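Local coordinates for protein arsenate Reductase (PDB 3T38) that reduces arsenate to arsenite with electrons from thioredoxin and is built on a low-molecular-weight tyrosine phosphatase fold, at residues Leu85-His90 with Asp155-Met160; Ser103-Ser108 with Arg200-Trp205; Glu129-Arg134 with Glu192-Ile197. All coordinates share one frame; numbering follows the deposited sequence.

Contact 1 of 3, residues Leu85-His90 with Asp155-Met160; sequences LFICVH and DYVITM
The carbonyl oxygen of L85 is gripped twice by the neighbouring strand: I158 N donates a hydrogen bond 2.7 Å to L85 O, nearly straight at 168°, and V157 CA adds a longer C-H contact to the same oxygen. This is the parallel pairing of the two central strands in the four-stranded sheet of the low-molecular-weight phosphatase fold, whose outer strands are 111-116 and 173-176. The ladder continues in both directions. L85 N donates to Y156 O, I87 N reaches I158 O at 2.9 Å, and M160 N closes the run on I87 O at 2.8 Å. I158 O, like L85 O, has a second approach, from F86 CA.

On one face of the sheet F86 and I158 run alongside each other in the same direction, with F86 CD2 3.6 Å from I158 CB. With chi2 extended (-176°), selenomethionine M160 carries its selenium to the F86 ring, which it approaches obliquely, a Met-aromatic contact. Helices 94-106 and 190-211 cover this side, with L102, I201 and L204 on the F86 side chain and I197 on M160. On the opposite face I87 CD1 meets V157 CG1 at 3.8 Å, while L85 touches V157 through its CD2 methyl. I87 also packs on L146 and C162 of the loops beyond.

Where the first strand ends, C88 opens the sequence CVHNAGRS, which matches the CX5R P-loop signature of these phosphatases. The paired strand thus leads directly into what is probably the P-loop. C88 CB lies 3.7 Å from M160 O and 4.1 Å from M160 CB.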
loop_
_atom_site.group_PDB
_atom_site.type_symbol
_atom_site.label_atom_id
_atom_site.label_comp_id
_atom_site.label_asym_id
_atom_site.label_seq_id
_atom_site.Cartn_x
_atom_site.Cartn_y
_atom_site.Cartn_z
ATOM N N LEU A 85 -8.520 14.907 -5.671
ATOM C CA LEU A 85 -8.060 14.036 -4.657
ATOM C C LEU A 85 -7.726 14.817 -3.365
ATOM O O LEU A 85 -6.969 15.795 -3.410
ATOM C CB LEU A 85 -6.815 13.296 -5.161
ATOM C CG LEU A 85 -6.103 12.502 -4.035
ATOM C CD1 LEU A 85 -6.841 11.236 -3.590
ATOM C CD2 LEU A 85 -4.687 12.162 -4.336
ATOM N N PHE A 86 -8.248 14.361 -2.218
ATOM C CA PHE A 86 -7.877 14.931 -0.898
ATOM C C PHE A 86 -7.049 13.906 -0.130
ATOM O O PHE A 86 -7.353 12.710 -0.193
ATOM C CB PHE A 86 -9.110 15.340 -0.070
ATOM C CG PHE A 86 -9.979 16.349 -0.769
ATOM C CD1 PHE A 86 -11.004 15.923 -1.661
ATOM C CD2 PHE A 86 -9.736 17.722 -0.618
ATOM C CE1 PHE A 86 -11.812 16.881 -2.342
ATOM C CE2 PHE A 86 -10.551 18.694 -1.297
ATOM C CZ PHE A 86 -11.558 18.277 -2.163
ATOM N N ILE A 87 -6.035 14.383 0.604
ATOM C CA ILE A 87 -5.066 13.511 1.261
ATOM C C ILE A 87 -4.819 14.094 2.648
ATOM O O ILE A 87 -4.502 15.258 2.715
ATOM C CB ILE A 87 -3.682 13.500 0.474
ATOM C CG1 ILE A 87 -3.883 13.029 -0.989
ATOM C CG2 ILE A 87 -2.644 12.546 1.162
ATOM C CD1 ILE A 87 -2.661 13.062 -1.785
ATOM N N CYS A 88 -4.981 13.292 3.716
ATOM C CA CYS A 88 -4.662 13.707 5.132
ATOM C C CYS A 88 -4.022 12.480 5.759
ATOM O O CYS A 88 -3.669 11.533 5.024
ATOM C CB CYS A 88 -5.926 14.123 5.907
ATOM S SG CYS A 88 -7.160 12.739 6.203
ATOM N N VAL A 89 -3.777 12.492 7.070
ATOM C CA VAL A 89 -2.973 11.402 7.626
ATOM C C VAL A 89 -3.745 10.071 7.640
ATOM O O VAL A 89 -3.328 9.136 7.006
ATOM C CB VAL A 89 -2.326 11.741 8.994
ATOM C CG1 VAL A 89 -1.590 10.505 9.558
ATOM C CG2 VAL A 89 -1.367 12.962 8.865
ATOM N N HIS A 90 -4.928 10.041 8.247
ATOM C CA HIS A 90 -5.632 8.814 8.587
ATOM C C HIS A 90 -6.768 8.502 7.664
ATOM O O HIS A 90 -7.363 7.440 7.810
ATOM C CB HIS A 90 -6.214 8.949 9.972
ATOM C CG HIS A 90 -5.171 9.109 11.010
ATOM N ND1 HIS A 90 -5.091 10.223 11.804
ATOM C CD2 HIS A 90 -4.136 8.303 11.365
ATOM C CE1 HIS A 90 -4.079 10.080 12.642
ATOM N NE2 HIS A 90 -3.476 8.928 12.383
ATOM N N ASP A 155 -6.818 15.889 -11.460
ATOM C CA ASP A 155 -6.531 17.267 -11.964
ATOM C C ASP A 155 -6.198 18.223 -10.791
ATOM O O ASP A 155 -5.524 19.201 -10.981
ATOM C CB ASP A 155 -7.714 17.838 -12.761
ATOM C CG ASP A 155 -8.089 16.974 -13.949
ATOM O OD1 ASP A 155 -7.346 16.988 -14.949
ATOM O OD2 ASP A 155 -9.103 16.238 -13.894
ATOM N N TYR A 156 -6.707 17.933 -9.591
ATOM C CA TYR A 156 -6.452 18.717 -8.372
ATOM C C TYR A 156 -6.023 17.747 -7.282
ATOM O O TYR A 156 -6.685 16.726 -7.082
ATOM C CB TYR A 156 -7.731 19.416 -7.875
ATOM C CG TYR A 156 -8.238 20.514 -8.767
ATOM C CD1 TYR A 156 -8.921 20.202 -9.945
ATOM C CD2 TYR A 156 -7.991 21.875 -8.463
ATOM C CE1 TYR A 156 -9.375 21.192 -10.813
ATOM C CE2 TYR A 156 -8.464 22.925 -9.341
ATOM C CZ TYR A 156 -9.145 22.555 -10.526
ATOM O OH TYR A 156 -9.629 23.504 -11.407
ATOM N N VAL A 157 -4.950 18.057 -6.554
ATOM C CA VAL A 157 -4.531 17.193 -5.458
ATOM C C VAL A 157 -4.421 18.097 -4.272
ATOM O O VAL A 157 -3.631 19.040 -4.308
ATOM C CB VAL A 157 -3.119 16.539 -5.712
ATOM C CG1 VAL A 157 -2.611 15.827 -4.448
ATOM C CG2 VAL A 157 -3.100 15.592 -6.951
ATOM N N ILE A 158 -5.215 17.832 -3.233
ATOM C CA ILE A 158 -5.284 18.732 -2.063
ATOM C C ILE A 158 -4.791 18.002 -0.856
ATOM O O ILE A 158 -5.337 17.022 -0.445
ATOM C CB ILE A 158 -6.711 19.338 -1.778
ATOM C CG1 ILE A 158 -7.206 20.203 -2.944
ATOM C CG2 ILE A 158 -6.722 20.230 -0.562
ATOM C CD1 ILE A 158 -7.789 19.417 -4.084
ATOM N N THR A 159 -3.794 18.589 -0.268
ATOM C CA THR A 159 -3.031 18.091 0.838
ATOM C C THR A 159 -3.504 18.715 2.161
ATOM O O THR A 159 -3.749 19.906 2.217
ATOM C CB THR A 159 -1.539 18.456 0.503
ATOM O OG1 THR A 159 -0.906 17.240 0.058
ATOM C CG2 THR A 159 -0.819 19.095 1.614
HETATM N N MSE A 160 -3.675 17.892 3.196
HETATM C CA MSE A 160 -4.247 18.356 4.468
HETATM C C MSE A 160 -3.465 17.806 5.704
HETATM O O MSE A 160 -4.036 17.188 6.621
HETATM C CB MSE A 160 -5.735 17.966 4.525
HETATM C CG MSE A 160 -6.413 18.072 3.163
HETATM SE SE MSE A 160 -8.350 17.682 3.254
HETATM C CE MSE A 160 -8.953 19.125 4.432
HETATM O O HOH W 1 -3.923 15.288 8.114
#

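Contact 2 of 3, residues Ser103-Ser108 with Arg200-Trp205; sequences SHYAGS and RIRELW
A106 sets its methyl over one face of the W205 indole, a CH-pi contact in which A106 CB stands 3.6 Å from the centroid of the six-membered ring and only 10° off the normal. The indole CG is turned anti to the W205 backbone N (chi1 173°), which carries the ring out over the last turn of helix 94-106. S109, beyond that helix end, touches the same tryptophan.

The other apolar contacts centre on Y105. Y105 CB lies 3.5 Å from W205 CD1, at the five-membered end of the indole, so the two neighbouring residues Y105 and A106 share the length of the ring system. Further along the tyrosine, I201 CG2 comes up to the edge of the phenol ring, in its plane, 3.7 Å from Y105 CD2. The CG1-CD1 branch of I201 leads away from Y105, and the residue also packs on A98, L101 and L102.

The polar contact lies toward solvent. With its chain stretched out, R202 lays one face of its guanidinium beneath the tyrosine oxygen, with Y105 OH 3.1 Å from R202 NH2. Because the oxygen sits above the flat group, the N-H bonds do not aim at it and the pair is not a hydrogen bond. Planes of phenol and guanidinium are 46° apart. The hydroxyl instead forms its hydrogen bond with D198 OD1, and the other carboxylate oxygen of D198 makes a long, weak ion pair with R202 NE.

Together these contacts join the C-terminal end of helix 94-106, the helix that follows the P-loop, to helix 190-211. Both helices lie over the F86 face of the central sheet, a layered alpha/beta packing of the low-molecular-weight phosphatase fold.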
loop_
_atom_site.group_PDB
_atom_site.type_symbol
_atom_site.label_atom_id
_atom_site.label_comp_id
_atom_site.label_asym_id
_atom_site.label_seq_id
_atom_site.Cartn_x
_atom_site.Cartn_y
_atom_site.Cartn_z
ATOM N N SER A 103 -18.395 16.265 -3.227
ATOM C CA SER A 103 -19.378 15.449 -3.963
ATOM C C SER A 103 -20.778 15.958 -3.776
ATOM O O SER A 103 -21.581 15.930 -4.700
ATOM C CB SER A 103 -19.296 13.940 -3.596
ATOM O OG SER A 103 -17.935 13.490 -3.745
ATOM N N HIS A 104 -21.056 16.426 -2.562
ATOM C CA HIS A 104 -22.362 16.929 -2.174
ATOM C C HIS A 104 -22.731 18.226 -2.958
ATOM O O HIS A 104 -23.871 18.339 -3.440
ATOM C CB HIS A 104 -22.371 17.134 -0.661
ATOM C CG HIS A 104 -23.477 17.994 -0.146
ATOM N ND1 HIS A 104 -24.726 17.497 0.166
ATOM C CD2 HIS A 104 -23.495 19.307 0.201
ATOM C CE1 HIS A 104 -25.485 18.478 0.631
ATOM N NE2 HIS A 104 -24.758 19.584 0.676
ATOM N N TYR A 105 -21.791 19.173 -3.119
ATOM C CA TYR A 105 -22.056 20.367 -3.977
ATOM C C TYR A 105 -22.037 20.002 -5.432
ATOM O O TYR A 105 -22.838 20.446 -6.151
ATOM C CB TYR A 105 -21.068 21.528 -3.689
ATOM C CG TYR A 105 -21.111 21.979 -2.220
ATOM C CD1 TYR A 105 -22.286 22.358 -1.655
ATOM C CD2 TYR A 105 -19.990 21.992 -1.428
ATOM C CE1 TYR A 105 -22.370 22.742 -0.338
ATOM C CE2 TYR A 105 -20.058 22.341 -0.055
ATOM C CZ TYR A 105 -21.255 22.729 0.470
ATOM O OH TYR A 105 -21.424 23.135 1.811
ATOM N N ALA A 106 -21.124 19.150 -5.860
ATOM C CA ALA A 106 -20.818 18.989 -7.304
ATOM C C ALA A 106 -21.547 17.823 -7.971
ATOM O O ALA A 106 -21.801 17.857 -9.151
ATOM C CB ALA A 106 -19.252 18.868 -7.506
ATOM N N GLY A 107 -21.885 16.779 -7.212
ATOM C CA GLY A 107 -22.527 15.579 -7.771
ATOM C C GLY A 107 -21.638 14.934 -8.828
ATOM O O GLY A 107 -20.451 14.802 -8.638
ATOM N N SER A 108 -22.244 14.556 -9.956
ATOM C CA SER A 108 -21.605 13.969 -11.149
ATOM C C SER A 108 -20.629 14.833 -11.912
ATOM O O SER A 108 -19.925 14.327 -12.797
ATOM C CB SER A 108 -22.716 13.697 -12.171
ATOM O OG SER A 108 -23.370 12.513 -11.843
ATOM N N ARG A 200 -13.750 26.180 2.617
ATOM C CA ARG A 200 -12.702 26.032 1.609
ATOM C C ARG A 200 -13.217 25.221 0.387
ATOM O O ARG A 200 -12.830 25.476 -0.760
ATOM C CB ARG A 200 -11.447 25.346 2.201
ATOM C CG ARG A 200 -10.574 26.264 3.183
ATOM C CD ARG A 200 -9.522 25.415 3.906
ATOM N NE ARG A 200 -8.399 26.145 4.505
ATOM C CZ ARG A 200 -7.397 26.703 3.812
ATOM N NH1 ARG A 200 -7.381 26.687 2.468
ATOM N NH2 ARG A 200 -6.423 27.307 4.463
ATOM N N ILE A 201 -14.074 24.246 0.654
ATOM C CA ILE A 201 -14.662 23.423 -0.387
ATOM C C ILE A 201 -15.563 24.306 -1.274
ATOM O O ILE A 201 -15.559 24.167 -2.504
ATOM C CB ILE A 201 -15.485 22.217 0.226
ATOM C CG1 ILE A 201 -14.558 21.208 0.867
ATOM C CG2 ILE A 201 -16.409 21.543 -0.834
ATOM C CD1 ILE A 201 -13.624 20.488 -0.175
ATOM N N ARG A 202 -16.329 25.212 -0.657
ATOM C CA ARG A 202 -17.151 26.147 -1.450
ATOM C C ARG A 202 -16.368 26.962 -2.462
ATOM O O ARG A 202 -16.782 27.052 -3.605
ATOM C CB ARG A 202 -18.021 27.043 -0.587
ATOM C CG ARG A 202 -19.054 26.265 0.208
ATOM C CD ARG A 202 -19.665 27.215 1.226
ATOM N NE ARG A 202 -20.695 26.577 2.022
ATOM C CZ ARG A 202 -21.964 26.458 1.641
ATOM N NH1 ARG A 202 -22.365 26.916 0.469
ATOM N NH2 ARG A 202 -22.829 25.863 2.445
ATOM N N GLU A 203 -15.224 27.504 -2.048
ATOM C CA GLU A 203 -14.388 28.308 -2.941
ATOM C C GLU A 203 -13.753 27.432 -3.994
ATOM O O GLU A 203 -13.654 27.833 -5.134
ATOM C CB GLU A 203 -13.301 29.075 -2.194
ATOM C CG GLU A 203 -13.846 30.116 -1.232
ATOM C CD GLU A 203 -14.931 31.041 -1.862
ATOM O OE1 GLU A 203 -14.677 31.642 -2.957
ATOM O OE2 GLU A 203 -16.035 31.166 -1.239
ATOM N N LEU A 204 -13.351 26.224 -3.604
ATOM C CA LEU A 204 -12.729 25.335 -4.527
ATOM C C LEU A 204 -13.736 24.968 -5.625
ATOM O O LEU A 204 -13.382 25.056 -6.786
ATOM C CB LEU A 204 -12.187 24.080 -3.842
ATOM C CG LEU A 204 -11.776 22.955 -4.803
ATOM C CD1 LEU A 204 -10.531 23.348 -5.641
ATOM C CD2 LEU A 204 -11.504 21.655 -4.073
ATOM N N TRP A 205 -14.973 24.611 -5.247
ATOM C CA TRP A 205 -16.042 24.281 -6.200
ATOM C C TRP A 205 -16.419 25.464 -7.122
ATOM O O TRP A 205 -16.521 25.316 -8.354
ATOM C CB TRP A 205 -17.255 23.726 -5.435
ATOM C CG TRP A 205 -18.529 23.476 -6.244
ATOM C CD1 TRP A 205 -19.806 23.876 -5.923
ATOM C CD2 TRP A 205 -18.623 22.802 -7.502
ATOM N NE1 TRP A 205 -20.676 23.462 -6.894
ATOM C CE2 TRP A 205 -19.977 22.802 -7.874
ATOM C CE3 TRP A 205 -17.678 22.204 -8.360
ATOM C CZ2 TRP A 205 -20.428 22.218 -9.076
ATOM C CZ3 TRP A 205 -18.119 21.609 -9.546
ATOM C CH2 TRP A 205 -19.488 21.620 -9.893
#

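Contact 3 of 3, residues Glu129-Arg134 with Glu192-Ile197; sequences EILSER and EIIEEI
I194 is the residue of helix 190-211 that spans the gap to I130, L131 and R134 at the end of helix 125-133. Its CB points toward that helix and divides into two branches. I194 CG2 faces the later residues, 4.3 Å from L131 CD2 and 4.4 Å from R134 NH1, the guanidinium approaching obliquely. The other branch leaves CB anti to the carbonyl carbon (chi1 -71°) and runs extended through CG1 (chi2 171°), which delivers CD1 to I130. There I194 CD1 meets three atoms at once, 3.6 Å from I130 CB and 3.7 Å from I130 CG2, with I130 CG1 slightly farther off. The two isoleucines thus meet with the tip of one against the branch point of the other. Elsewhere I194 touches I97 of helix 94-106, while L131 also packs on I138, so this small apolar patch continues past the two segments.

Charged groups edge the patch on its solvent side. E195, its chain bent at chi2, folds its carboxylate toward R134, and OE1 lies near the guanidinium plane at its edge. R134 NH1 is nevertheless 4.0 Å from E195 OE1, beyond a salt bridge, and the planes of the two groups stand 77° apart. Attraction between them is probably modest. The salt bridge of this arginine is made by NH2 with D198 OD2, one turn further along the same long helix, and R134 also touches Y105.

With apolar residues in the middle and opposite charges at the margin, the contact is a helix-helix interface that packs helix 125-133 against helix 190-211, farther from the sheet, in the low-molecular-weight phosphatase fold.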
loop_
_atom_site.group_PDB
_atom_site.type_symbol
_atom_site.label_atom_id
_atom_site.label_comp_id
_atom_site.label_asym_id
_atom_site.label_seq_id
_atom_site.Cartn_x
_atom_site.Cartn_y
_atom_site.Cartn_z
ATOM N N GLU A 129 -21.442 11.004 12.102
ATOM C CA GLU A 129 -22.603 11.603 12.743
ATOM C C GLU A 129 -22.884 13.069 12.309
ATOM O O GLU A 129 -24.035 13.378 11.972
ATOM C CB GLU A 129 -22.577 11.436 14.284
ATOM C CG GLU A 129 -23.735 12.213 15.024
ATOM C CD GLU A 129 -23.768 12.010 16.555
ATOM O OE1 GLU A 129 -22.857 11.357 17.114
ATOM O OE2 GLU A 129 -24.737 12.481 17.206
ATOM N N ILE A 130 -21.861 13.941 12.304
ATOM C CA ILE A 130 -22.057 15.364 11.959
ATOM C C ILE A 130 -22.469 15.547 10.493
ATOM O O ILE A 130 -23.376 16.337 10.194
ATOM C CB ILE A 130 -20.799 16.282 12.200
ATOM C CG1 ILE A 130 -20.177 16.160 13.602
ATOM C CG2 ILE A 130 -21.122 17.765 11.898
ATOM C CD1 ILE A 130 -21.045 16.509 14.688
ATOM N N LEU A 131 -21.778 14.863 9.583
ATOM C CA LEU A 131 -22.113 14.943 8.153
ATOM C C LEU A 131 -23.526 14.441 7.971
ATOM O O LEU A 131 -24.341 15.090 7.339
ATOM C CB LEU A 131 -21.137 14.136 7.300
ATOM C CG LEU A 131 -19.732 14.738 7.195
ATOM C CD1 LEU A 131 -18.895 13.890 6.294
ATOM C CD2 LEU A 131 -19.776 16.242 6.716
ATOM N N SER A 132 -23.809 13.286 8.565
ATOM C CA SER A 132 -25.191 12.774 8.616
ATOM C C SER A 132 -26.256 13.776 9.104
ATOM O O SER A 132 -27.305 13.882 8.476
ATOM C CB SER A 132 -25.251 11.508 9.452
ATOM O OG SER A 132 -26.580 11.075 9.503
ATOM N N GLU A 133 -25.966 14.519 10.178
ATOM C CA GLU A 133 -26.921 15.467 10.807
ATOM C C GLU A 133 -27.301 16.626 9.926
ATOM O O GLU A 133 -28.243 17.338 10.236
ATOM C CB GLU A 133 -26.323 16.131 12.034
ATOM C CG GLU A 133 -26.010 15.239 13.189
ATOM C CD GLU A 133 -25.678 16.056 14.434
ATOM O OE1 GLU A 133 -24.693 15.703 15.134
ATOM O OE2 GLU A 133 -26.407 17.052 14.696
ATOM N N ARG A 134 -26.513 16.873 8.889
ATOM C CA ARG A 134 -26.726 18.008 8.018
ATOM C C ARG A 134 -26.907 17.503 6.601
ATOM O O ARG A 134 -26.695 18.242 5.648
ATOM C CB ARG A 134 -25.569 19.013 8.088
ATOM C CG ARG A 134 -24.243 18.475 7.577
ATOM C CD ARG A 134 -23.160 19.507 7.720
ATOM N NE ARG A 134 -23.028 20.254 6.497
ATOM C CZ ARG A 134 -22.387 21.408 6.379
ATOM N NH1 ARG A 134 -21.815 21.959 7.462
ATOM N NH2 ARG A 134 -22.348 22.008 5.179
ATOM N N GLU A 192 -15.708 22.246 14.263
ATOM C CA GLU A 192 -15.083 23.429 13.674
ATOM C C GLU A 192 -14.268 23.147 12.428
ATOM O O GLU A 192 -14.292 23.911 11.471
ATOM C CB GLU A 192 -14.212 24.106 14.728
ATOM C CG GLU A 192 -15.035 24.832 15.827
ATOM C CD GLU A 192 -14.241 25.069 17.118
ATOM O OE1 GLU A 192 -13.355 24.252 17.460
ATOM O OE2 GLU A 192 -14.520 26.072 17.814
ATOM N N ILE A 193 -13.547 22.041 12.450
ATOM C CA ILE A 193 -12.831 21.557 11.272
ATOM C C ILE A 193 -13.821 21.344 10.083
ATOM O O ILE A 193 -13.514 21.668 8.974
ATOM C CB ILE A 193 -12.089 20.203 11.608
ATOM C CG1 ILE A 193 -10.989 20.413 12.637
ATOM C CG2 ILE A 193 -11.459 19.549 10.340
ATOM C CD1 ILE A 193 -10.489 19.080 13.206
ATOM N N ILE A 194 -14.991 20.764 10.333
ATOM C CA ILE A 194 -15.995 20.577 9.280
ATOM C C ILE A 194 -16.388 21.927 8.675
ATOM O O ILE A 194 -16.393 22.069 7.461
ATOM C CB ILE A 194 -17.190 19.702 9.776
ATOM C CG1 ILE A 194 -16.696 18.263 9.930
ATOM C CG2 ILE A 194 -18.341 19.728 8.834
ATOM C CD1 ILE A 194 -17.661 17.220 10.615
ATOM N N GLU A 195 -16.583 22.936 9.532
ATOM C CA GLU A 195 -16.929 24.309 9.110
ATOM C C GLU A 195 -15.817 24.965 8.340
ATOM O O GLU A 195 -16.082 25.629 7.366
ATOM C CB GLU A 195 -17.216 25.222 10.295
ATOM C CG GLU A 195 -18.079 24.592 11.320
ATOM C CD GLU A 195 -19.547 24.828 11.052
ATOM O OE1 GLU A 195 -19.964 24.588 9.861
ATOM O OE2 GLU A 195 -20.252 25.261 12.023
ATOM N N GLU A 196 -14.577 24.828 8.807
ATOM C CA GLU A 196 -13.475 25.440 8.073
ATOM C C GLU A 196 -13.299 24.766 6.705
ATOM O O GLU A 196 -13.119 25.431 5.707
ATOM C CB GLU A 196 -12.186 25.436 8.871
ATOM C CG GLU A 196 -10.986 25.749 7.986
ATOM C CD GLU A 196 -9.705 25.963 8.772
ATOM O OE1 GLU A 196 -9.593 25.405 9.906
ATOM O OE2 GLU A 196 -8.808 26.688 8.246
ATOM N N ILE A 197 -13.397 23.451 6.662
ATOM C CA ILE A 197 -13.228 22.763 5.438
ATOM C C ILE A 197 -14.346 23.103 4.431
ATOM O O ILE A 197 -14.069 23.349 3.251
ATOM C CB ILE A 197 -13.164 21.254 5.699
ATOM C CG1 ILE A 197 -11.832 20.898 6.411
ATOM C CG2 ILE A 197 -13.390 20.438 4.373
ATOM C CD1 ILE A 197 -11.876 19.392 6.974
#

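How the contacts relate
Contact 1 is the buried heart of the fold, held by backbone hydrogen bonds between strands, whereas contacts 2 and 3 lie farther out and rely on side chains between helices. Helix 190-211 serves all three: it supplies one segment each to contacts 2 and 3, and its inner side covers contact 1, where F86 CZ meets I201 CD1 at 3.6 Å and M160 CE packs on I197. Toward the surface the chemistry changes. Contact 2 is largely aromatic, contact 3 aliphatic, and each carries an arginine at its margin. D198, lying between the two helical segments, links them by bonding both Y105 and R134.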